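Local coordinates for chitinase (Jonesia denitrificans, PDB 5VG0), which probably breaks down chitin as a larger multidomain enzyme, of which this copper-binding piece is the lytic polysaccharide monooxygenase domain, at residues V68-K73 with W83-D88; A122-S127 with N131-C136. One frame throughout, in Å; residues are numbered along the deposited sequence.

Contact 1 (V68-K73 with W83-D88)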
loop_
_atom_site.group_PDB
_atom_site.type_symbol
_atom_site.label_atom_id
_atom_site.label_comp_id
_atom_site.label_asym_id
_atom_site.label_seq_id
_atom_site.Cartn_x
_atom_site.Cartn_y
_atom_site.Cartn_z
ATOM N N VAL A 68 -5.282 13.793 -2.861
ATOM C CA VAL A 68 -4.989 12.849 -3.932
ATOM C C VAL A 68 -5.976 11.699 -3.863
ATOM O O VAL A 68 -6.365 11.268 -2.777
ATOM C CB VAL A 68 -3.529 12.350 -3.814
ATOM C CG1 VAL A 68 -3.307 11.561 -2.532
ATOM C CG2 VAL A 68 -3.130 11.527 -5.037
ATOM N N ASP A 69 -6.355 11.192 -5.033
ATOM C CA ASP A 69 -7.155 9.983 -5.130
ATOM C C ASP A 69 -6.206 8.801 -5.254
ATOM O O ASP A 69 -5.325 8.785 -6.119
ATOM C CB ASP A 69 -8.071 10.030 -6.353
ATOM C CG ASP A 69 -9.214 11.007 -6.203
ATOM O OD1 ASP A 69 -9.455 11.511 -5.096
ATOM O OD2 ASP A 69 -9.894 11.252 -7.219
ATOM N N LEU A 70 -6.412 7.806 -4.412
ATOM C CA LEU A 70 -5.605 6.600 -4.368
ATOM C C LEU A 70 -6.484 5.421 -4.765
ATOM O O LEU A 70 -7.583 5.262 -4.234
ATOM C CB LEU A 70 -5.097 6.470 -2.948
ATOM C CG LEU A 70 -4.193 5.315 -2.654
ATOM C CD1 LEU A 70 -3.247 5.745 -1.543
ATOM C CD2 LEU A 70 -4.992 4.115 -2.243
ATOM N N THR A 71 -5.997 4.598 -5.684
ATOM C CA THR A 71 -6.776 3.513 -6.266
ATOM C C THR A 71 -6.148 2.162 -5.961
ATOM O O THR A 71 -4.941 1.965 -6.153
ATOM C CB THR A 71 -6.937 3.693 -7.773
ATOM O OG1 THR A 71 -7.681 4.892 -8.005
ATOM C CG2 THR A 71 -7.684 2.510 -8.393
ATOM N N TRP A 72 -6.980 1.243 -5.493
ATOM C CA TRP A 72 -6.654 -0.160 -5.303
ATOM C C TRP A 72 -7.213 -1.013 -6.430
ATOM O O TRP A 72 -8.294 -0.749 -6.961
ATOM C CB TRP A 72 -7.307 -0.684 -4.029
ATOM C CG TRP A 72 -6.769 -0.204 -2.719
ATOM C CD1 TRP A 72 -7.027 0.976 -2.096
ATOM C CD2 TRP A 72 -5.896 -0.935 -1.853
ATOM N NE1 TRP A 72 -6.365 1.023 -0.895
ATOM C CE2 TRP A 72 -5.662 -0.140 -0.722
ATOM C CE3 TRP A 72 -5.291 -2.191 -1.931
ATOM C CZ2 TRP A 72 -4.851 -0.554 0.332
ATOM C CZ3 TRP A 72 -4.482 -2.607 -0.885
ATOM C CH2 TRP A 72 -4.275 -1.789 0.233
ATOM N N LYS A 73 -6.485 -2.075 -6.749
ATOM C CA LYS A 73 -6.982 -3.193 -7.539
ATOM C C LYS A 73 -7.006 -4.402 -6.624
ATOM O O LYS A 73 -5.971 -4.794 -6.086
ATOM C CB LYS A 73 -6.059 -3.461 -8.723
ATOM C CG LYS A 73 -6.479 -4.659 -9.540
ATOM C CD LYS A 73 -5.619 -4.806 -10.775
ATOM C CE LYS A 73 -6.101 -5.937 -11.661
ATOM N NZ LYS A 73 -5.269 -6.050 -12.880
ATOM N N TRP A 83 -9.602 0.350 6.211
ATOM C CA TRP A 83 -8.443 0.743 5.424
ATOM C C TRP A 83 -7.767 1.855 6.213
ATOM O O TRP A 83 -8.385 2.883 6.489
ATOM C CB TRP A 83 -8.884 1.274 4.059
ATOM C CG TRP A 83 -9.822 0.385 3.305
ATOM C CD1 TRP A 83 -11.175 0.338 3.423
ATOM C CD2 TRP A 83 -9.462 -0.572 2.320
ATOM N NE1 TRP A 83 -11.684 -0.591 2.570
ATOM C CE2 TRP A 83 -10.653 -1.170 1.873
ATOM C CE3 TRP A 83 -8.245 -0.981 1.760
ATOM C CZ2 TRP A 83 -10.660 -2.163 0.911
ATOM C CZ3 TRP A 83 -8.260 -1.956 0.796
ATOM C CH2 TRP A 83 -9.452 -2.543 0.387
ATOM N N GLU A 84 -6.518 1.656 6.592
ATOM C CA GLU A 84 -5.777 2.625 7.382
ATOM C C GLU A 84 -4.632 3.172 6.551
ATOM O O GLU A 84 -3.894 2.415 5.931
ATOM C CB GLU A 84 -5.218 1.984 8.651
ATOM C CG GLU A 84 -6.293 1.541 9.628
ATOM C CD GLU A 84 -5.713 0.798 10.799
ATOM O OE1 GLU A 84 -5.090 -0.250 10.579
ATOM O OE2 GLU A 84 -5.871 1.291 11.935
ATOM N N TYR A 85 -4.487 4.482 6.550
ATOM C CA TYR A 85 -3.427 5.165 5.828
ATOM C C TYR A 85 -2.536 5.901 6.803
ATOM O O TYR A 85 -3.018 6.737 7.569
ATOM C CB TYR A 85 -4.005 6.128 4.797
ATOM C CG TYR A 85 -4.784 5.422 3.728
ATOM C CD1 TYR A 85 -4.150 4.913 2.621
ATOM C CD2 TYR A 85 -6.138 5.214 3.834
ATOM C CE1 TYR A 85 -4.831 4.244 1.639
ATOM C CE2 TYR A 85 -6.838 4.539 2.828
ATOM C CZ TYR A 85 -6.173 4.058 1.731
ATOM O OH TYR A 85 -6.808 3.384 0.722
ATOM N N PHE A 86 -1.258 5.575 6.763
ATOM C CA PHE A 86 -0.234 6.163 7.615
ATOM C C PHE A 86 0.668 7.034 6.758
ATOM O O PHE A 86 0.938 6.712 5.602
ATOM C CB PHE A 86 0.643 5.070 8.256
ATOM C CG PHE A 86 -0.087 4.124 9.158
ATOM C CD1 PHE A 86 -0.856 3.093 8.649
ATOM C CD2 PHE A 86 0.030 4.249 10.531
ATOM C CE1 PHE A 86 -1.526 2.234 9.503
ATOM C CE2 PHE A 86 -0.639 3.387 11.369
ATOM C CZ PHE A 86 -1.413 2.378 10.849
ATOM N N VAL A 87 1.142 8.137 7.317
ATOM C CA VAL A 87 2.150 8.967 6.676
ATOM C C VAL A 87 3.383 8.905 7.560
ATOM O O VAL A 87 3.333 9.290 8.731
ATOM C CB VAL A 87 1.657 10.404 6.469
ATOM C CG1 VAL A 87 2.774 11.282 5.920
ATOM C CG2 VAL A 87 0.427 10.387 5.574
ATOM N N ASP A 88 4.471 8.373 7.021
ATOM C CA ASP A 88 5.718 8.208 7.768
ATOM C C ASP A 88 5.477 7.509 9.106
ATOM O O ASP A 88 6.053 7.871 10.127
ATOM C CB ASP A 88 6.424 9.543 7.955
ATOM C CG ASP A 88 6.633 10.278 6.660
ATOM O OD1 ASP A 88 6.927 9.655 5.620
ATOM O OD2 ASP A 88 6.516 11.515 6.705
#
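One face of the Trp72 indole takes the edge of Trp83, while its pyrrole edge takes the hydroxyl of Tyr85. The two strands lie across the core from each other in the beta sandwich of this monooxygenase domain: 68-73 belongs to the three-stranded antiparallel sheet, 83-87 to the larger mixed one. Their axes stay 12.0 Å apart with the N-to-C directions at 129°, so side chains alone bridge the gap.

Trp83 comes in edge-to-face. Its CZ3 sits over the middle of the Trp72 ring system, 3.5 Å from Trp72 CE2, and the planes are inclined at 58°. Both indoles have CG anti to the carbonyl carbon, and from their two strands they slide past each other in opposite directions. Trp83 is gripped from beyond the pair as well: Gln97 takes its NE1, Trp124 stacks on the ring, and His108 meets it edge-to-face.

Trp72 NE1 donates to Tyr85 OH at 2.9 Å, along a nearly straight line (166°) with the oxygen lying practically in the indole plane. The same hydroxyl also bonds His108 ND1, so this buried oxygen is held by two nitrogens, and the in-plane bond helps set the rotation of the Trp72 ring. The cluster stands back from the copper, about 10 Å between the Trp72 side chain and the metal.

Leu70 crosses Tyr85 at a slant and packs beside the phenol with both methyls, CD1 lying 3.9 Å from Tyr85 CE1 and CD2 3.6 Å from Tyr85 OH.

Contact 2 (A122-S127 with N131-C136)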
loop_
_atom_site.group_PDB
_atom_site.type_symbol
_atom_site.label_atom_id
_atom_site.label_comp_id
_atom_site.label_asym_id
_atom_site.label_seq_id
_atom_site.Cartn_x
_atom_site.Cartn_y
_atom_site.Cartn_z
ATOM N N ALA A 122 -0.437 2.036 3.323
ATOM C CA ALA A 122 -1.830 1.635 3.307
ATOM C C ALA A 122 -1.909 0.233 3.875
ATOM O O ALA A 122 -1.248 -0.673 3.383
ATOM C CB ALA A 122 -2.388 1.688 1.893
ATOM N N ARG A 123 -2.724 0.069 4.908
ATOM C CA ARG A 123 -2.927 -1.203 5.584
ATOM C C ARG A 123 -4.392 -1.582 5.418
ATOM O O ARG A 123 -5.276 -0.880 5.909
ATOM C CB ARG A 123 -2.532 -1.058 7.046
ATOM C CG ARG A 123 -2.499 -2.324 7.820
ATOM C CD ARG A 123 -1.713 -2.117 9.121
ATOM N NE ARG A 123 -2.499 -1.422 10.125
ATOM C CZ ARG A 123 -2.100 -1.209 11.372
ATOM N NH1 ARG A 123 -0.886 -1.562 11.767
ATOM N NH2 ARG A 123 -2.920 -0.636 12.236
ATOM N N TRP A 124 -4.629 -2.673 4.717
ATOM C CA TRP A 124 -5.973 -3.183 4.448
ATOM C C TRP A 124 -6.243 -4.321 5.424
ATOM O O TRP A 124 -5.630 -5.385 5.324
ATOM C CB TRP A 124 -6.035 -3.691 3.006
ATOM C CG TRP A 124 -7.273 -4.448 2.650
ATOM C CD1 TRP A 124 -8.484 -4.401 3.258
ATOM C CD2 TRP A 124 -7.404 -5.370 1.562
ATOM N NE1 TRP A 124 -9.356 -5.247 2.629
ATOM C CE2 TRP A 124 -8.719 -5.852 1.580
ATOM C CE3 TRP A 124 -6.539 -5.830 0.576
ATOM C CZ2 TRP A 124 -9.194 -6.775 0.648
ATOM C CZ3 TRP A 124 -7.014 -6.746 -0.347
ATOM C CH2 TRP A 124 -8.324 -7.209 -0.304
ATOM N N ASN A 125 -7.149 -4.100 6.373
ATOM C CA ASN A 125 -7.453 -5.084 7.403
ATOM C C ASN A 125 -8.633 -5.956 6.982
ATOM O O ASN A 125 -9.723 -5.457 6.689
ATOM C CB ASN A 125 -7.765 -4.370 8.711
ATOM C CG ASN A 125 -6.589 -3.611 9.240
ATOM O OD1 ASN A 125 -5.529 -4.175 9.482
ATOM N ND2 ASN A 125 -6.757 -2.332 9.404
ATOM N N VAL A 126 -8.423 -7.254 6.972
ATOM C CA VAL A 126 -9.450 -8.212 6.590
ATOM C C VAL A 126 -10.282 -8.552 7.827
ATOM O O VAL A 126 -9.737 -8.811 8.899
ATOM C CB VAL A 126 -8.789 -9.461 5.984
ATOM C CG1 VAL A 126 -9.818 -10.539 5.685
ATOM C CG2 VAL A 126 -8.009 -9.057 4.715
ATOM N N SER A 127 -11.608 -8.549 7.698
ATOM C CA SER A 127 -12.463 -8.613 8.880
ATOM C C SER A 127 -12.606 -10.004 9.465
ATOM O O SER A 127 -12.972 -10.123 10.637
ATOM C CB SER A 127 -13.837 -8.041 8.579
ATOM O OG SER A 127 -14.485 -8.820 7.630
ATOM N N ASN A 131 -5.168 -11.287 9.141
ATOM C CA ASN A 131 -4.198 -10.688 8.238
ATOM C C ASN A 131 -4.618 -9.323 7.729
ATOM O O ASN A 131 -5.787 -8.939 7.724
ATOM C CB ASN A 131 -3.916 -11.616 7.063
ATOM C CG ASN A 131 -3.233 -12.874 7.499
ATOM O OD1 ASN A 131 -2.484 -12.884 8.482
ATOM N ND2 ASN A 131 -3.529 -13.956 6.817
ATOM N N ALA A 132 -3.602 -8.608 7.289
ATOM C CA ALA A 132 -3.736 -7.356 6.576
ATOM C C ALA A 132 -2.824 -7.401 5.359
ATOM O O ALA A 132 -1.909 -8.221 5.266
ATOM C CB ALA A 132 -3.368 -6.174 7.460
ATOM N N PHE A 133 -3.081 -6.494 4.425
ATOM C CA PHE A 133 -2.246 -6.298 3.257
ATOM C C PHE A 133 -1.560 -4.947 3.363
ATOM O O PHE A 133 -2.161 -3.963 3.784
ATOM C CB PHE A 133 -3.064 -6.406 1.958
ATOM C CG PHE A 133 -3.550 -7.789 1.716
ATOM C CD1 PHE A 133 -4.654 -8.284 2.381
ATOM C CD2 PHE A 133 -2.858 -8.635 0.867
ATOM C CE1 PHE A 133 -5.052 -9.593 2.207
ATOM C CE2 PHE A 133 -3.262 -9.933 0.695
ATOM C CZ PHE A 133 -4.352 -10.417 1.380
ATOM N N TYR A 134 -0.291 -4.903 2.972
ATOM C CA TYR A 134 0.598 -3.785 3.260
ATOM C C TYR A 134 1.131 -3.202 1.958
ATOM O O TYR A 134 1.757 -3.908 1.172
ATOM C CB TYR A 134 1.746 -4.265 4.141
ATOM C CG TYR A 134 1.299 -4.659 5.533
ATOM C CD1 TYR A 134 0.784 -5.927 5.804
ATOM C CD2 TYR A 134 1.356 -3.745 6.577
ATOM C CE1 TYR A 134 0.352 -6.262 7.088
ATOM C CE2 TYR A 134 0.941 -4.084 7.849
ATOM C CZ TYR A 134 0.435 -5.334 8.101
ATOM O OH TYR A 134 0.032 -5.610 9.388
ATOM N N ASN A 135 0.923 -1.900 1.763
ATOM C CA ASN A 135 1.342 -1.208 0.549
ATOM C C ASN A 135 1.989 0.125 0.896
ATOM O O ASN A 135 1.309 1.016 1.419
ATOM C CB ASN A 135 0.157 -0.901 -0.377
ATOM C CG ASN A 135 -0.332 -2.114 -1.182
ATOM O OD1 ASN A 135 -0.165 -2.148 -2.385
ATOM N ND2 ASN A 135 -0.903 -3.095 -0.519
ATOM N N CYS A 136 3.265 0.291 0.567
ATOM C CA CYS A 136 3.937 1.578 0.694
ATOM C C CYS A 136 3.978 2.310 -0.635
ATOM O O CYS A 136 4.273 1.713 -1.669
ATOM C CB CYS A 136 5.363 1.376 1.176
ATOM S SG CYS A 136 5.423 1.138 2.937
#
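Phe133 and Trp124 lie side by side on a beta hairpin, pointing the same way from one face of the sheet with their ring planes 34° apart. From the Phe133 backbone the CB sits 3.8 Å from Trp124 CE3. With CG anti to the carbonyl carbon (chi1 -68°), the phenyl then runs along the indole: Phe133 CD1 comes within 3.6 Å of Trp124 CE3, and Trp124 CZ3 lies over the phenyl face. Further out, Phe133 CE1 meets Val126 CG2 at 3.9 Å, the methyl lying in the plane of the ring at its edge. The phenyl also reaches the active site, about 3 Å (nearest atoms) from the copper of the histidine brace, where His1 and His78 bind the metal, and about 3 Å from the bound peroxide. An alanine in place of Trp124 would probably leave the Phe133 ring without the indole that flanks its face, freer to turn beside the copper, and Thr80 OG1 without its NE1 partner.

Underneath, the backbones pair in antiparallel fashion. Trp124 and Phe133 form a hydrogen-bonded pair, Trp124 N to Phe133 O and Phe133 N to Trp124 O both at 2.9 Å, and Ala122 with Asn135 repeats it. Val126 N to Asn131 O, at 3.2 Å, ties the end next to the turn. On the reverse face Arg123 CD rests 3.5 Å from Tyr134 CE2; the Tyr134 hydroxyl goes on to Pro36 O.

In the fold, strand 118-126 has strand 80-87 along its other edge. Trp72 of strand 68-74 packs against Ala122 and Asn135 from the opposing sheet, Asn135 OD1 takes Val4 N of strand 2-6, and helix 10-15 lies against Asn135 and Cys136, the latter disulfide-bonded to Cys42.

How the contacts relate
Contact 1 closes along the chain before contact 2 opens, and their centres are 10 Å apart. Contact 1 spans the sandwich from one sheet to the other; contact 2 lies within the larger sheet, where strands 80-87 and 118-126 are neighbours. The seam between these strands joins them. Glu84 OE1 makes a salt bridge to Arg123 NH2 at 2.8 Å and probably a hydrogen bond to Asn125 ND2. On the core side Trp83 CZ3 packs 3.3 Å from Trp124 CG, and Tyr85 touches Ala122. An aromatic chain therefore runs Trp72, Trp83, Trp124, Phe133, linking the middle of the sandwich to the copper at its end.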